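Local atomic coordinates of tylactone synthase starter module and modules 1 & 2 (Streptomyces fradiae, PDB entry 2Z5L), a protein that probably reduces the beta-keto group of a growing polyketide with NADPH, as the first ketoreductase of tylosin biosynthesis. Residues R277-S291 / L303-A317. Numbering follows the deposited sequence.
Sequences RRLAAEGAERLVLTS and LAEELRGHGCEVVHA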
loop_
_atom_site.group_PDB
_atom_site.type_symbol
_atom_site.label_atom_id
_atom_site.label_comp_id
_atom_site.label_asym_id
_atom_site.label_seq_id
_atom_site.Cartn_x
_atom_site.Cartn_y
_atom_site.Cartn_z
ATOM N N ARG A 277 3.323 -24.784 -9.517
ATOM C CA ARG A 277 2.776 -25.824 -10.377
ATOM C C ARG A 277 2.393 -25.300 -11.757
ATOM O O ARG A 277 2.571 -25.983 -12.762
ATOM C CB ARG A 277 1.552 -26.472 -9.725
ATOM C CG ARG A 277 1.856 -27.299 -8.487
ATOM C CD ARG A 277 0.565 -27.860 -7.867
ATOM N NE ARG A 277 0.780 -28.612 -6.644
ATOM C CZ ARG A 277 1.150 -29.892 -6.593
ATOM N NH1 ARG A 277 1.352 -30.580 -7.711
ATOM N NH2 ARG A 277 1.305 -30.493 -5.418
ATOM N N ARG A 278 1.854 -24.088 -11.808
ATOM C CA ARG A 278 1.446 -23.493 -13.079
ATOM C C ARG A 278 2.630 -23.108 -13.963
ATOM O O ARG A 278 2.599 -23.325 -15.176
ATOM C CB ARG A 278 0.570 -22.267 -12.817
ATOM C CG ARG A 278 -0.883 -22.628 -12.486
ATOM C CD ARG A 278 -1.613 -23.127 -13.744
ATOM N NE ARG A 278 -1.727 -22.107 -14.792
ATOM C CZ ARG A 278 -2.615 -21.110 -14.806
ATOM N NH1 ARG A 278 -3.488 -20.972 -13.817
ATOM N NH2 ARG A 278 -2.653 -20.271 -15.835
ATOM N N LEU A 279 3.658 -22.529 -13.349
ATOM C CA LEU A 279 4.851 -22.119 -14.075
ATOM C C LEU A 279 5.608 -23.330 -14.600
ATOM O O LEU A 279 5.921 -23.421 -15.792
ATOM C CB LEU A 279 5.740 -21.274 -13.162
ATOM C CG LEU A 279 5.021 -19.973 -12.774
ATOM C CD1 LEU A 279 5.966 -19.023 -12.064
ATOM C CD2 LEU A 279 4.449 -19.331 -14.057
ATOM N N ALA A 280 5.895 -24.262 -13.697
ATOM C CA ALA A 280 6.609 -25.494 -14.032
ATOM C C ALA A 280 5.899 -26.251 -15.139
ATOM O O ALA A 280 6.541 -26.842 -16.020
ATOM C CB ALA A 280 6.712 -26.371 -12.815
ATOM N N ALA A 281 4.567 -26.227 -15.087
ATOM C CA ALA A 281 3.763 -26.912 -16.078
ATOM C C ALA A 281 3.678 -26.152 -17.387
ATOM O O ALA A 281 3.256 -26.712 -18.399
ATOM C CB ALA A 281 2.369 -27.174 -15.530
ATOM N N GLU A 282 4.111 -24.896 -17.403
ATOM C CA GLU A 282 4.016 -24.140 -18.646
ATOM C C GLU A 282 5.316 -23.685 -19.276
ATOM O O GLU A 282 5.332 -22.688 -19.997
ATOM C CB GLU A 282 3.115 -22.924 -18.468
ATOM C CG GLU A 282 1.700 -23.256 -18.051
ATOM C CD GLU A 282 0.826 -22.019 -17.966
ATOM O OE1 GLU A 282 -0.318 -22.137 -17.472
ATOM O OE2 GLU A 282 1.290 -20.938 -18.400
ATOM N N GLY A 283 6.406 -24.391 -19.017
ATOM C CA GLY A 283 7.649 -23.993 -19.645
ATOM C C GLY A 283 8.784 -23.532 -18.760
ATOM O O GLY A 283 9.837 -23.146 -19.265
ATOM N N ALA A 284 8.599 -23.548 -17.448
ATOM C CA ALA A 284 9.689 -23.133 -16.580
ATOM C C ALA A 284 10.790 -24.185 -16.691
ATOM O O ALA A 284 10.515 -25.388 -16.688
ATOM C CB ALA A 284 9.205 -23.015 -15.136
ATOM N N GLU A 285 12.031 -23.722 -16.796
ATOM C CA GLU A 285 13.184 -24.605 -16.903
ATOM C C GLU A 285 13.736 -24.900 -15.516
ATOM O O GLU A 285 14.286 -25.971 -15.261
ATOM C CB GLU A 285 14.280 -23.957 -17.750
ATOM C CG GLU A 285 13.907 -23.735 -19.204
ATOM C CD GLU A 285 15.079 -23.219 -20.020
ATOM O OE1 GLU A 285 16.172 -23.826 -19.932
ATOM O OE2 GLU A 285 14.909 -22.217 -20.750
ATOM N N ARG A 286 13.594 -23.935 -14.619
ATOM C CA ARG A 286 14.068 -24.108 -13.264
ATOM C C ARG A 286 13.266 -23.237 -12.306
ATOM O O ARG A 286 12.988 -22.067 -12.579
ATOM C CB ARG A 286 15.553 -23.739 -13.155
ATOM C CG ARG A 286 16.173 -23.977 -11.771
ATOM C CD ARG A 286 17.592 -23.404 -11.666
ATOM N NE ARG A 286 18.489 -23.932 -12.696
ATOM C CZ ARG A 286 19.628 -23.347 -13.055
ATOM N NH1 ARG A 286 20.015 -22.220 -12.470
ATOM N NH2 ARG A 286 20.372 -23.874 -14.012
ATOM N N LEU A 287 12.889 -23.826 -11.183
ATOM C CA LEU A 287 12.161 -23.108 -10.166
ATOM C C LEU A 287 13.023 -23.139 -8.927
ATOM O O LEU A 287 13.621 -24.173 -8.599
ATOM C CB LEU A 287 10.814 -23.779 -9.864
ATOM C CG LEU A 287 9.698 -23.627 -10.899
ATOM C CD1 LEU A 287 8.395 -24.292 -10.396
ATOM C CD2 LEU A 287 9.451 -22.150 -11.150
ATOM N N VAL A 288 13.108 -21.992 -8.267
ATOM C CA VAL A 288 13.861 -21.846 -7.033
ATOM C C VAL A 288 12.849 -21.307 -6.035
ATOM O O VAL A 288 12.376 -20.187 -6.185
ATOM C CB VAL A 288 15.011 -20.851 -7.218
ATOM C CG1 VAL A 288 15.637 -20.523 -5.891
ATOM C CG2 VAL A 288 16.046 -21.465 -8.158
ATOM N N LEU A 289 12.511 -22.114 -5.037
ATOM C CA LEU A 289 11.524 -21.736 -4.045
ATOM C C LEU A 289 12.151 -21.443 -2.698
ATOM O O LEU A 289 12.994 -22.199 -2.215
ATOM C CB LEU A 289 10.500 -22.864 -3.896
ATOM C CG LEU A 289 9.983 -23.468 -5.201
ATOM C CD1 LEU A 289 9.160 -24.703 -4.870
ATOM C CD2 LEU A 289 9.166 -22.461 -5.982
ATOM N N THR A 290 11.752 -20.334 -2.089
ATOM C CA THR A 290 12.297 -20.013 -0.785
ATOM C C THR A 290 11.165 -20.078 0.206
ATOM O O THR A 290 10.019 -19.799 -0.141
ATOM C CB THR A 290 12.916 -18.615 -0.754
ATOM O OG1 THR A 290 11.886 -17.644 -0.572
ATOM C CG2 THR A 290 13.639 -18.328 -2.074
ATOM N N SER A 291 11.493 -20.474 1.429
ATOM C CA SER A 291 10.512 -20.568 2.506
ATOM C C SER A 291 11.214 -20.503 3.857
ATOM O O SER A 291 12.421 -20.723 3.952
ATOM C CB SER A 291 9.725 -21.871 2.402
ATOM O OG SER A 291 10.553 -22.997 2.621
ATOM N N LEU A 303 6.091 -31.944 -2.918
ATOM C CA LEU A 303 5.823 -30.893 -3.905
ATOM C C LEU A 303 6.898 -30.795 -5.001
ATOM O O LEU A 303 6.568 -30.723 -6.188
ATOM C CB LEU A 303 5.703 -29.542 -3.194
ATOM C CG LEU A 303 4.911 -28.395 -3.849
ATOM C CD1 LEU A 303 5.607 -27.082 -3.545
ATOM C CD2 LEU A 303 4.767 -28.587 -5.331
ATOM N N ALA A 304 8.170 -30.788 -4.600
ATOM C CA ALA A 304 9.285 -30.670 -5.547
ATOM C C ALA A 304 9.320 -31.825 -6.543
ATOM O O ALA A 304 9.586 -31.618 -7.724
ATOM C CB ALA A 304 10.611 -30.579 -4.793
ATOM N N GLU A 305 9.066 -33.040 -6.062
ATOM C CA GLU A 305 9.039 -34.218 -6.927
ATOM C C GLU A 305 7.965 -34.079 -8.007
ATOM O O GLU A 305 8.210 -34.380 -9.175
ATOM C CB GLU A 305 8.757 -35.488 -6.116
ATOM C CG GLU A 305 9.906 -36.051 -5.310
ATOM C CD GLU A 305 9.495 -37.341 -4.595
ATOM O OE1 GLU A 305 8.747 -38.135 -5.215
ATOM O OE2 GLU A 305 9.919 -37.570 -3.434
ATOM N N GLU A 306 6.771 -33.633 -7.635
ATOM C CA GLU A 306 5.717 -33.487 -8.633
ATOM C C GLU A 306 6.073 -32.372 -9.604
ATOM O O GLU A 306 5.755 -32.467 -10.774
ATOM C CB GLU A 306 4.379 -33.200 -7.947
ATOM C CG GLU A 306 4.048 -34.239 -6.892
ATOM C CD GLU A 306 2.679 -34.055 -6.256
ATOM O OE1 GLU A 306 2.420 -34.757 -5.255
ATOM O OE2 GLU A 306 1.890 -33.226 -6.766
ATOM N N LEU A 307 6.754 -31.334 -9.115
ATOM C CA LEU A 307 7.144 -30.211 -9.959
ATOM C C LEU A 307 8.207 -30.615 -10.997
ATOM O O LEU A 307 8.194 -30.135 -12.127
ATOM C CB LEU A 307 7.658 -29.046 -9.090
ATOM C CG LEU A 307 6.701 -28.347 -8.111
ATOM C CD1 LEU A 307 7.428 -27.267 -7.347
ATOM C CD2 LEU A 307 5.534 -27.747 -8.870
ATOM N N ARG A 308 9.129 -31.492 -10.610
ATOM C CA ARG A 308 10.169 -31.957 -11.527
ATOM C C ARG A 308 9.549 -32.867 -12.572
ATOM O O ARG A 308 10.090 -33.045 -13.658
ATOM C CB ARG A 308 11.238 -32.727 -10.775
ATOM C CG ARG A 308 11.874 -31.959 -9.686
ATOM C CD ARG A 308 12.890 -32.813 -8.956
ATOM N NE ARG A 308 13.537 -31.985 -7.930
ATOM C CZ ARG A 308 13.385 -32.139 -6.620
ATOM N NH1 ARG A 308 12.608 -33.107 -6.155
ATOM N NH2 ARG A 308 13.998 -31.312 -5.770
ATOM N N GLY A 309 8.395 -33.437 -12.238
ATOM C CA GLY A 309 7.708 -34.314 -13.167
ATOM C C GLY A 309 7.252 -33.560 -14.397
ATOM O O GLY A 309 6.959 -34.164 -15.429
ATOM N N HIS A 310 7.175 -32.237 -14.290
ATOM C CA HIS A 310 6.758 -31.410 -15.421
ATOM C C HIS A 310 7.947 -31.174 -16.325
ATOM O O HIS A 310 7.800 -30.585 -17.389
ATOM C CB HIS A 310 6.214 -30.068 -14.932
ATOM C CG HIS A 310 4.842 -30.155 -14.345
ATOM N ND1 HIS A 310 3.731 -30.480 -15.097
ATOM C CD2 HIS A 310 4.403 -30.011 -13.073
ATOM C CE1 HIS A 310 2.672 -30.533 -14.314
ATOM N NE2 HIS A 310 3.052 -30.254 -13.079
ATOM N N GLY A 311 9.121 -31.633 -15.884
ATOM C CA GLY A 311 10.341 -31.476 -16.654
ATOM C C GLY A 311 11.202 -30.378 -16.067
ATOM O O GLY A 311 12.407 -30.309 -16.312
ATOM N N CYS A 312 10.573 -29.530 -15.263
ATOM C CA CYS A 312 11.238 -28.401 -14.622
ATOM C C CYS A 312 12.200 -28.805 -13.495
ATOM O O CYS A 312 11.888 -29.671 -12.682
ATOM C CB CYS A 312 10.170 -27.456 -14.064
ATOM S SG CYS A 312 10.849 -25.929 -13.449
ATOM N N GLU A 313 13.365 -28.169 -13.440
ATOM C CA GLU A 313 14.318 -28.434 -12.365
ATOM C C GLU A 313 13.991 -27.622 -11.112
ATOM O O GLU A 313 13.778 -26.412 -11.190
ATOM C CB GLU A 313 15.746 -28.132 -12.827
ATOM C CG GLU A 313 16.825 -28.734 -11.941
ATOM C CD GLU A 313 18.222 -28.332 -12.371
ATOM O OE1 GLU A 313 18.654 -28.754 -13.464
ATOM O OE2 GLU A 313 18.889 -27.594 -11.615
ATOM N N VAL A 314 13.949 -28.288 -9.959
ATOM C CA VAL A 314 13.527 -27.623 -8.725
ATOM C C VAL A 314 14.452 -27.611 -7.541
ATOM O O VAL A 314 14.888 -28.654 -7.054
ATOM C CB VAL A 314 12.214 -28.232 -8.199
ATOM C CG1 VAL A 314 11.787 -27.543 -6.907
ATOM C CG2 VAL A 314 11.155 -28.151 -9.263
ATOM N N VAL A 315 14.683 -26.417 -7.025
ATOM C CA VAL A 315 15.545 -26.260 -5.868
ATOM C C VAL A 315 14.803 -25.507 -4.747
ATOM O O VAL A 315 14.106 -24.530 -5.004
ATOM C CB VAL A 315 16.836 -25.501 -6.298
ATOM C CG1 VAL A 315 16.911 -24.136 -5.648
ATOM C CG2 VAL A 315 18.060 -26.349 -5.988
ATOM N N HIS A 316 14.976 -25.947 -3.504
ATOM C CA HIS A 316 14.312 -25.313 -2.375
ATOM C C HIS A 316 15.296 -24.865 -1.278
ATOM O O HIS A 316 16.130 -25.651 -0.811
ATOM C CB HIS A 316 13.277 -26.290 -1.799
ATOM C CG HIS A 316 12.339 -25.668 -0.818
ATOM N ND1 HIS A 316 11.331 -26.377 -0.193
ATOM C CD2 HIS A 316 12.262 -24.406 -0.334
ATOM C CE1 HIS A 316 10.682 -25.577 0.632
ATOM N NE2 HIS A 316 11.228 -24.373 0.566
ATOM N N ALA A 317 15.190 -23.607 -0.860
ATOM C CA ALA A 317 16.069 -23.078 0.178
ATOM C C ALA A 317 15.341 -22.276 1.257
ATOM O O ALA A 317 14.298 -21.669 1.005
ATOM C CB ALA A 317 17.151 -22.207 -0.456
#
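Arg277 reaches from helix 270-281 across to helix 300-308, passing Leu307 and Leu303 before its tip meets Glu306. CB leaves the helix with CG anti to the carbonyl carbon (chi1 -68°), which brings CG to 3.7 Å from Leu307 CD2. The chain then runs extended through CD to NE, 4.2 Å from Leu303 CD2; that methyl also lies over one face of the guanidinium, offset toward its rim. At the tip, NH1 and NH2 grip a single oxygen of Glu306 end-on. NH1 donates to OE2 of Glu306 at 2.9 Å and, less straight, NH2 of Arg277 does so at 3.1 Å. OE2 is nearly in the guanidinium plane, although the carboxylate is turned 56° from it. One turn further along helix 270-281, Ala281 CB sits over one face of the His310 ring in a CH-pi contact.

Strands 286-291 and 313-318 are parallel neighbours, the axes of segments 286-291 and 313-317 running 12° apart, and helix 300-308 joins them in a beta-alpha-beta crossover of this short-chain dehydrogenase/reductase Rossmann fold. Six backbone hydrogen bonds link them, the first from Glu313 N to Glu285 O and the last from Ser291 N to Ala317 O. Beneath the crossover helix, Leu289 CD1 meets Leu307 CD1 tip to tip at 4.0 Å. Cys312, just before the strand, packs SG 3.6 Å from Leu287 CG and CB against Ala280. At the far end Ser291 OG hydrogen-bonds His316 NE2 at 2.6 Å, at the edge of the imidazole.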